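Local structure of protein similar to metal-dependent hydrolase (3ESH) at residues I6-G20 / R41-T55. The protein is probably a metal-dependent hydrolase of the metallo-beta-lactamase superfamily, inferred to use bound metal to activate water, its substrate unknown. Sequence-based numbering, arbitrary orientation.
Sequences ISIHYLNGGNTKMDG and RNQINLPTHPILIQT
S7 and Q54 open an antiparallel pairing that runs, with one interruption, to D19 and Q43. S7 N gives its hydrogen to Q54 O at 3.0 Å and Q54 N returns one to S7 O; H9 and L52 repeat this double exchange. The short strands 6-10 and 51-54 run nearly antiparallel. After Y10 and I51 the register slips by one residue, and strands 15-19 and 43-47 resume the pairing, more splayed. In between, L11 N donates to P50 O and T48 N to G14 O. N12 OD1 accepts from G14 N in an Asx turn; the same amide lies beside the H49 ring, its plane well away from parallel, with N12 OD1 3.5 Å from H49 CE1.

I8 shows how the apolar face closes. Its CB carries two branches: CG2, anti to the backbone N, meets I51 CG2 at 3.9 Å, whereas CG1 turns back beside that N (chi1 -61°). A second bend, chi2 -67°, lays I8 CD1 alongside I53, 3.4 Å from I53 CG1 and 3.6 Å from I53 CG2. I53 CG2 in turn touches I6 CG2. Farther along, N15 ND2 reaches N45 OD1 at 3.1 Å, a weak bond bent to 132°, the two side chains crossing at about a right angle; N15 OD1 takes the backbone N of D82.

Strand 6-10 lies between strands 2-3 and 51-54, and 51-54 pairs onward with 59-61. I6, I8 and I53 press on I194 of strand 190-196 in the other large sheet, consistent with the superfamily's alpha-beta/beta-alpha sandwich. Strands 15-19 and 43-47 form a separate two-stranded sheet, with helices 20-24 and 29-32 between them in sequence; I44 touches W32 of the latter.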
ATOM      1  N   ILE A   6      -2.546 -19.247  36.375  1.00 54.20           N
ATOM      2  CA  ILE A   6      -3.293 -19.827  35.266  1.00 53.12           C
ATOM      3  C   ILE A   6      -3.027 -21.309  35.026  1.00 53.60           C
ATOM      4  O   ILE A   6      -1.878 -21.759  35.004  1.00 55.94           O
ATOM      5  CB  ILE A   6      -3.021 -19.048  33.950  1.00 51.42           C
ATOM      6  CG1 ILE A   6      -3.363 -17.563  34.147  1.00 49.04           C
ATOM      7  CG2 ILE A   6      -3.840 -19.641  32.814  1.00 50.31           C
ATOM      8  CD1 ILE A   6      -3.175 -16.698  32.917  1.00 47.40           C
ATOM      9  N   SER A   7      -4.103 -22.067  34.846  1.00 52.40           N
ATOM     10  CA  SER A   7      -3.989 -23.488  34.575  1.00 50.86           C
ATOM     11  C   SER A   7      -4.202 -23.717  33.063  1.00 50.06           C
ATOM     12  O   SER A   7      -5.148 -23.198  32.474  1.00 49.84           O
ATOM     13  CB  SER A   7      -5.020 -24.248  35.404  1.00 50.19           C
ATOM     14  OG  SER A   7      -4.793 -25.641  35.338  1.00 52.29           O
ATOM     15  N   ILE A   8      -3.317 -24.487  32.441  1.00 48.28           N
ATOM     16  CA  ILE A   8      -3.409 -24.746  31.007  1.00 46.67           C
ATOM     17  C   ILE A   8      -3.480 -26.242  30.707  1.00 46.72           C
ATOM     18  O   ILE A   8      -2.688 -27.006  31.236  1.00 46.61           O
ATOM     19  CB  ILE A   8      -2.181 -24.169  30.263  1.00 47.50           C
ATOM     20  CG1 ILE A   8      -2.109 -22.648  30.442  1.00 46.68           C
ATOM     21  CG2 ILE A   8      -2.259 -24.520  28.795  1.00 48.75           C
ATOM     22  CD1 ILE A   8      -3.225 -21.891  29.764  1.00 47.42           C
ATOM     23  N   HIS A   9      -4.424 -26.648  29.859  1.00 47.62           N
ATOM     24  CA  HIS A   9      -4.580 -28.048  29.474  1.00 49.26           C
ATOM     25  C   HIS A   9      -5.011 -28.172  28.025  1.00 49.12           C
ATOM     26  O   HIS A   9      -5.391 -27.189  27.397  1.00 49.17           O
ATOM     27  CB  HIS A   9      -5.627 -28.753  30.334  1.00 49.69           C
ATOM     28  CG  HIS A   9      -5.311 -28.757  31.794  1.00 51.46           C
ATOM     29  ND1 HIS A   9      -5.841 -27.839  32.674  1.00 52.29           N
ATOM     30  CD2 HIS A   9      -4.486 -29.546  32.520  1.00 51.28           C
ATOM     31  CE1 HIS A   9      -5.355 -28.061  33.882  1.00 53.25           C
ATOM     32  NE2 HIS A   9      -4.530 -29.090  33.817  1.00 53.47           N
ATOM     33  N   TYR A  10      -4.960 -29.386  27.496  1.00 49.52           N
ATOM     34  CA  TYR A  10      -5.382 -29.620  26.127  1.00 50.09           C
ATOM     35  C   TYR A  10      -6.630 -30.510  26.101  1.00 48.82           C
ATOM     36  O   TYR A  10      -6.872 -31.281  27.033  1.00 49.70           O
ATOM     37  CB  TYR A  10      -4.236 -30.231  25.302  1.00 51.20           C
ATOM     38  CG  TYR A  10      -3.724 -31.570  25.774  1.00 54.16           C
ATOM     39  CD1 TYR A  10      -4.487 -32.729  25.613  1.00 55.71           C
ATOM     40  CD2 TYR A  10      -2.467 -31.687  26.363  1.00 55.48           C
ATOM     41  CE1 TYR A  10      -4.004 -33.975  26.027  1.00 57.10           C
ATOM     42  CE2 TYR A  10      -1.974 -32.924  26.778  1.00 56.73           C
ATOM     43  CZ  TYR A  10      -2.744 -34.065  26.609  1.00 57.25           C
ATOM     44  OH  TYR A  10      -2.252 -35.290  27.022  1.00 56.02           O
ATOM     45  N   LEU A  11      -7.426 -30.380  25.042  1.00 46.51           N
ATOM     46  CA  LEU A  11      -8.649 -31.155  24.891  1.00 44.28           C
ATOM     47  C   LEU A  11      -8.643 -31.883  23.546  1.00 44.49           C
ATOM     48  O   LEU A  11      -8.304 -31.301  22.509  1.00 44.18           O
ATOM     49  CB  LEU A  11      -9.858 -30.231  24.956  1.00 42.55           C
ATOM     50  CG  LEU A  11      -9.888 -29.182  26.061  1.00 41.69           C
ATOM     51  CD1 LEU A  11     -10.958 -28.135  25.749  1.00 39.58           C
ATOM     52  CD2 LEU A  11     -10.145 -29.854  27.412  1.00 41.38           C
ATOM     53  N   ASN A  12      -9.035 -33.152  23.570  1.00 43.64           N
ATOM     54  CA  ASN A  12      -9.073 -33.981  22.378  1.00 42.72           C
ATOM     55  C   ASN A  12     -10.234 -33.586  21.461  1.00 41.32           C
ATOM     56  O   ASN A  12     -11.344 -34.115  21.586  1.00 41.16           O
ATOM     57  CB  ASN A  12      -9.226 -35.442  22.788  1.00 43.87           C
ATOM     58  CG  ASN A  12      -8.841 -36.395  21.693  1.00 45.25           C
ATOM     59  OD1 ASN A  12      -9.269 -36.254  20.553  1.00 47.27           O
ATOM     60  ND2 ASN A  12      -8.025 -37.388  22.034  1.00 47.12           N
ATOM     61  N   GLY A  13      -9.975 -32.667  20.540  1.00 39.63           N
ATOM     62  CA  GLY A  13     -10.999 -32.229  19.615  1.00 37.68           C
ATOM     63  C   GLY A  13     -10.951 -32.996  18.309  1.00 38.15           C
ATOM     64  O   GLY A  13     -11.549 -32.587  17.313  1.00 36.99           O
ATOM     65  N   GLY A  14     -10.231 -34.112  18.320  1.00 38.48           N
ATOM     66  CA  GLY A  14     -10.118 -34.938  17.131  1.00 39.06           C
ATOM     67  C   GLY A  14      -8.743 -34.868  16.501  1.00 38.89           C
ATOM     68  O   GLY A  14      -7.772 -34.463  17.136  1.00 39.23           O
ATOM     69  N   ASN A  15      -8.659 -35.264  15.240  1.00 40.10           N
ATOM     70  CA  ASN A  15      -7.396 -35.247  14.519  1.00 43.21           C
ATOM     71  C   ASN A  15      -7.628 -35.248  13.008  1.00 43.40           C
ATOM     72  O   ASN A  15      -8.722 -35.528  12.530  1.00 44.10           O
ATOM     73  CB  ASN A  15      -6.560 -36.480  14.879  1.00 43.91           C
ATOM     74  CG  ASN A  15      -7.061 -37.739  14.183  1.00 44.94           C
ATOM     75  OD1 ASN A  15      -8.144 -38.246  14.498  1.00 46.11           O
ATOM     76  ND2 ASN A  15      -6.293 -38.232  13.214  1.00 43.70           N
ATOM     77  N   THR A  16      -6.566 -34.946  12.268  1.00 43.44           N
ATOM     78  CA  THR A  16      -6.604 -34.926  10.814  1.00 43.45           C
ATOM     79  C   THR A  16      -5.250 -35.394  10.281  1.00 43.48           C
ATOM     80  O   THR A  16      -4.232 -35.229  10.937  1.00 43.39           O
ATOM     81  CB  THR A  16      -6.874 -33.502  10.271  1.00 43.38           C
ATOM     82  OG1 THR A  16      -5.794 -32.634  10.648  1.00 44.77           O
ATOM     83  CG2 THR A  16      -8.184 -32.959  10.812  1.00 41.08           C
ATOM     84  N   LYS A  17      -5.252 -36.003   9.104  1.00 43.05           N
ATOM     85  CA  LYS A  17      -4.018 -36.448   8.494  1.00 42.42           C
ATOM     86  C   LYS A  17      -3.865 -35.634   7.213  1.00 42.32           C
ATOM     87  O   LYS A  17      -4.651 -35.785   6.275  1.00 43.04           O
ATOM     88  CB  LYS A  17      -4.057 -37.956   8.205  1.00 43.32           C
ATOM     89  CG  LYS A  17      -4.029 -38.828   9.473  1.00 43.10           C
ATOM     90  CD  LYS A  17      -3.534 -40.267   9.210  1.00 47.22           C
ATOM     91  CE  LYS A  17      -4.618 -41.199   8.695  1.00 47.96           C
ATOM     92  NZ  LYS A  17      -5.621 -41.504   9.763  1.00 49.51           N
HETATM   93  N   MSE A  18      -2.870 -34.744   7.208  1.00 41.49           N
HETATM   94  CA  MSE A  18      -2.604 -33.884   6.069  1.00 39.80           C
HETATM   95  C   MSE A  18      -1.321 -34.307   5.379  1.00 39.10           C
HETATM   96  O   MSE A  18      -0.420 -34.826   6.020  1.00 39.39           O
HETATM   97  CB  MSE A  18      -2.470 -32.430   6.530  1.00 41.61           C
HETATM   98  CG  MSE A  18      -3.667 -31.840   7.215  1.00 42.64           C
HETATM   99 SE   MSE A  18      -5.216 -31.957   6.116  1.00 44.54          SE
HETATM  100  CE  MSE A  18      -6.164 -33.192   7.212  1.00 42.72           C
ATOM    101  N   ASP A  19      -1.244 -34.072   4.072  1.00 39.49           N
ATOM    102  CA  ASP A  19      -0.059 -34.406   3.282  1.00 39.01           C
ATOM    103  C   ASP A  19       1.195 -33.699   3.835  1.00 39.21           C
ATOM    104  O   ASP A  19       1.211 -32.493   3.994  1.00 38.49           O
ATOM    105  CB  ASP A  19      -0.278 -34.021   1.815  1.00 37.11           C
ATOM    106  CG  ASP A  19       0.909 -34.387   0.927  1.00 40.80           C
ATOM    107  OD1 ASP A  19       1.034 -35.571   0.525  1.00 38.98           O
ATOM    108  OD2 ASP A  19       1.735 -33.484   0.643  1.00 38.85           O
ATOM    109  N   GLY A  20       2.240 -34.476   4.124  1.00 38.89           N
ATOM    110  CA  GLY A  20       3.468 -33.904   4.656  1.00 36.68           C
ATOM    111  C   GLY A  20       4.091 -32.842   3.765  1.00 36.25           C
ATOM    112  O   GLY A  20       4.520 -31.788   4.240  1.00 34.72           O
ATOM    113  N   ARG A  41       0.909 -42.896   2.555  1.00 49.14           N
ATOM    114  CA  ARG A  41       0.238 -41.916   1.717  1.00 49.34           C
ATOM    115  C   ARG A  41       0.790 -40.505   1.860  1.00 47.56           C
ATOM    116  O   ARG A  41       0.132 -39.546   1.462  1.00 48.59           O
ATOM    117  CB  ARG A  41      -1.250 -41.901   2.020  1.00 52.96           C
ATOM    118  CG  ARG A  41      -1.912 -43.248   1.945  1.00 58.86           C
ATOM    119  CD  ARG A  41      -3.408 -43.064   2.051  1.00 63.72           C
ATOM    120  NE  ARG A  41      -4.121 -44.324   2.256  1.00 66.69           N
ATOM    121  CZ  ARG A  41      -4.105 -45.018   3.391  1.00 67.11           C
ATOM    122  NH1 ARG A  41      -3.405 -44.578   4.439  1.00 67.10           N
ATOM    123  NH2 ARG A  41      -4.805 -46.148   3.480  1.00 66.64           N
ATOM    124  N   ASN A  42       1.986 -40.382   2.430  1.00 45.02           N
ATOM    125  CA  ASN A  42       2.643 -39.092   2.609  1.00 42.86           C
ATOM    126  C   ASN A  42       1.907 -38.187   3.585  1.00 40.75           C
ATOM    127  O   ASN A  42       2.180 -36.985   3.662  1.00 39.05           O
ATOM    128  CB  ASN A  42       2.771 -38.361   1.268  1.00 42.42           C
ATOM    129  CG  ASN A  42       3.956 -37.409   1.231  1.00 44.31           C
ATOM    130  OD1 ASN A  42       3.940 -36.392   0.529  1.00 42.55           O
ATOM    131  ND2 ASN A  42       5.002 -37.744   1.981  1.00 41.76           N
ATOM    132  N   GLN A  43       0.974 -38.762   4.329  1.00 39.37           N
ATOM    133  CA  GLN A  43       0.202 -37.999   5.299  1.00 39.06           C
ATOM    134  C   GLN A  43       0.845 -38.075   6.668  1.00 39.17           C
ATOM    135  O   GLN A  43       1.312 -39.140   7.063  1.00 41.70           O
ATOM    136  CB  GLN A  43      -1.216 -38.564   5.423  1.00 41.17           C
ATOM    137  CG  GLN A  43      -1.915 -38.915   4.116  1.00 42.89           C
ATOM    138  CD  GLN A  43      -3.282 -39.549   4.345  1.00 44.67           C
ATOM    139  OE1 GLN A  43      -3.385 -40.635   4.918  1.00 45.13           O
ATOM    140  NE2 GLN A  43      -4.336 -38.867   3.908  1.00 43.32           N
ATOM    141  N   ILE A  44       0.875 -36.954   7.391  1.00 37.49           N
ATOM    142  CA  ILE A  44       1.414 -36.947   8.748  1.00 36.60           C
ATOM    143  C   ILE A  44       0.218 -36.717   9.660  1.00 38.29           C
ATOM    144  O   ILE A  44      -0.750 -36.073   9.259  1.00 39.74           O
ATOM    145  CB  ILE A  44       2.470 -35.842   8.981  1.00 35.75           C
ATOM    146  CG1 ILE A  44       1.813 -34.466   8.961  1.00 33.56           C
ATOM    147  CG2 ILE A  44       3.587 -35.974   7.939  1.00 32.28           C
ATOM    148  CD1 ILE A  44       2.719 -33.338   9.424  1.00 33.66           C
ATOM    149  N   ASN A  45       0.277 -37.246  10.878  1.00 40.20           N
ATOM    150  CA  ASN A  45      -0.827 -37.128  11.811  1.00 41.87           C
ATOM    151  C   ASN A  45      -0.829 -35.827  12.587  1.00 41.87           C
ATOM    152  O   ASN A  45       0.130 -35.517  13.294  1.00 42.57           O
ATOM    153  CB  ASN A  45      -0.820 -38.294  12.792  1.00 43.33           C
ATOM    154  CG  ASN A  45      -2.100 -38.378  13.580  1.00 45.29           C
ATOM    155  OD1 ASN A  45      -3.173 -38.565  13.007  1.00 46.17           O
ATOM    156  ND2 ASN A  45      -2.003 -38.227  14.902  1.00 47.25           N
ATOM    157  N   LEU A  46      -1.924 -35.080  12.469  1.00 40.07           N
ATOM    158  CA  LEU A  46      -2.057 -33.807  13.153  1.00 38.15           C
ATOM    159  C   LEU A  46      -3.265 -33.705  14.065  1.00 38.75           C
ATOM    160  O   LEU A  46      -4.391 -33.498  13.604  1.00 41.31           O
ATOM    161  CB  LEU A  46      -2.130 -32.654  12.149  1.00 37.22           C
ATOM    162  CG  LEU A  46      -0.927 -32.326  11.262  1.00 34.61           C
ATOM    163  CD1 LEU A  46      -1.355 -31.266  10.279  1.00 35.19           C
ATOM    164  CD2 LEU A  46       0.261 -31.847  12.098  1.00 33.39           C
ATOM    165  N   PRO A  47      -3.053 -33.851  15.380  1.00 38.03           N
ATOM    166  CA  PRO A  47      -4.177 -33.746  16.305  1.00 36.01           C
ATOM    167  C   PRO A  47      -4.772 -32.331  16.197  1.00 34.64           C
ATOM    168  O   PRO A  47      -4.072 -31.378  15.845  1.00 32.50           O
ATOM    169  CB  PRO A  47      -3.532 -33.951  17.678  1.00 35.31           C
ATOM    170  CG  PRO A  47      -2.359 -34.804  17.376  1.00 39.38           C
ATOM    171  CD  PRO A  47      -1.823 -34.245  16.083  1.00 38.31           C
ATOM    172  N   THR A  48      -6.062 -32.215  16.491  1.00 33.45           N
ATOM    173  CA  THR A  48      -6.726 -30.918  16.511  1.00 34.48           C
ATOM    174  C   THR A  48      -7.229 -30.833  17.959  1.00 34.07           C
ATOM    175  O   THR A  48      -8.399 -31.097  18.242  1.00 34.19           O
ATOM    176  CB  THR A  48      -7.903 -30.858  15.513  1.00 34.66           C
ATOM    177  OG1 THR A  48      -8.866 -31.874  15.842  1.00 36.79           O
ATOM    178  CG2 THR A  48      -7.413 -31.080  14.085  1.00 35.66           C
ATOM    179  N   HIS A  49      -6.314 -30.494  18.865  1.00 34.23           N
ATOM    180  CA  HIS A  49      -6.606 -30.418  20.299  1.00 34.65           C
ATOM    181  C   HIS A  49      -6.690 -29.000  20.868  1.00 35.34           C
ATOM    182  O   HIS A  49      -5.675 -28.349  21.106  1.00 35.79           O
ATOM    183  CB  HIS A  49      -5.552 -31.199  21.101  1.00 35.41           C
ATOM    184  CG  HIS A  49      -5.515 -32.671  20.811  1.00 37.70           C
ATOM    185  ND1 HIS A  49      -6.510 -33.330  20.126  1.00 37.60           N
ATOM    186  CD2 HIS A  49      -4.586 -33.609  21.119  1.00 36.05           C
ATOM    187  CE1 HIS A  49      -6.194 -34.613  20.017  1.00 36.56           C
ATOM    188  NE2 HIS A  49      -5.033 -34.805  20.610  1.00 36.92           N
ATOM    189  N   PRO A  50      -7.909 -28.503  21.106  1.00 36.24           N
ATOM    190  CA  PRO A  50      -8.017 -27.150  21.656  1.00 36.03           C
ATOM    191  C   PRO A  50      -7.282 -26.982  22.984  1.00 35.75           C
ATOM    192  O   PRO A  50      -7.045 -27.944  23.698  1.00 33.92           O
ATOM    193  CB  PRO A  50      -9.519 -26.959  21.776  1.00 34.49           C
ATOM    194  CG  PRO A  50     -10.019 -27.705  20.573  1.00 34.80           C
ATOM    195  CD  PRO A  50      -9.225 -28.996  20.665  1.00 34.86           C
ATOM    196  N   ILE A  51      -6.925 -25.743  23.307  1.00 36.63           N
ATOM    197  CA  ILE A  51      -6.209 -25.448  24.534  1.00 37.78           C
ATOM    198  C   ILE A  51      -7.115 -24.814  25.573  1.00 39.61           C
ATOM    199  O   ILE A  51      -7.592 -23.695  25.392  1.00 39.64           O
ATOM    200  CB  ILE A  51      -5.013 -24.508  24.242  1.00 37.68           C
ATOM    201  CG1 ILE A  51      -4.059 -25.199  23.266  1.00 35.93           C
ATOM    202  CG2 ILE A  51      -4.306 -24.117  25.540  1.00 33.48           C
ATOM    203  CD1 ILE A  51      -2.869 -24.361  22.849  1.00 37.27           C
ATOM    204  N   LEU A  52      -7.347 -25.536  26.666  1.00 41.03           N
ATOM    205  CA  LEU A  52      -8.186 -25.037  27.758  1.00 42.08           C
ATOM    206  C   LEU A  52      -7.373 -24.150  28.687  1.00 43.18           C
ATOM    207  O   LEU A  52      -6.356 -24.574  29.230  1.00 43.51           O
ATOM    208  CB  LEU A  52      -8.773 -26.198  28.561  1.00 43.06           C
ATOM    209  CG  LEU A  52      -9.546 -25.817  29.835  1.00 44.31           C
ATOM    210  CD1 LEU A  52     -10.687 -24.872  29.484  1.00 43.07           C
ATOM    211  CD2 LEU A  52     -10.086 -27.071  30.514  1.00 42.90           C
ATOM    212  N   ILE A  53      -7.826 -22.914  28.860  1.00 43.49           N
ATOM    213  CA  ILE A  53      -7.145 -21.965  29.736  1.00 44.23           C
ATOM    214  C   ILE A  53      -8.075 -21.556  30.862  1.00 45.05           C
ATOM    215  O   ILE A  53      -9.156 -21.023  30.600  1.00 47.05           O
ATOM    216  CB  ILE A  53      -6.762 -20.668  29.011  1.00 44.57           C
ATOM    217  CG1 ILE A  53      -5.874 -20.969  27.803  1.00 43.52           C
ATOM    218  CG2 ILE A  53      -6.080 -19.724  29.984  1.00 43.85           C
ATOM    219  CD1 ILE A  53      -5.455 -19.724  27.049  1.00 42.57           C
ATOM    220  N   GLN A  54      -7.662 -21.785  32.105  1.00 45.66           N
ATOM    221  CA  GLN A  54      -8.483 -21.411  33.255  1.00 47.70           C
ATOM    222  C   GLN A  54      -7.791 -20.410  34.162  1.00 47.72           C
ATOM    223  O   GLN A  54      -6.747 -20.700  34.723  1.00 47.82           O
ATOM    224  CB  GLN A  54      -8.865 -22.652  34.074  1.00 46.33           C
ATOM    225  CG  GLN A  54      -9.858 -23.560  33.388  1.00 47.94           C
ATOM    226  CD  GLN A  54     -10.183 -24.808  34.181  1.00 48.19           C
ATOM    227  OE1 GLN A  54      -9.368 -25.725  34.291  1.00 49.29           O
ATOM    228  NE2 GLN A  54     -11.382 -24.849  34.742  1.00 49.42           N
ATOM    229  N   THR A  55      -8.370 -19.225  34.286  1.00 48.04           N
ATOM    230  CA  THR A  55      -7.823 -18.211  35.167  1.00 51.14           C
ATOM    231  C   THR A  55      -8.691 -18.296  36.415  1.00 52.25           C
ATOM    232  O   THR A  55      -9.650 -19.069  36.445  1.00 52.17           O
ATOM    233  CB  THR A  55      -7.947 -16.797  34.565  1.00 52.15           C
ATOM    234  OG1 THR A  55      -9.330 -16.418  34.502  1.00 54.28           O
ATOM    235  CG2 THR A  55      -7.356 -16.760  33.167  1.00 52.72           C
TER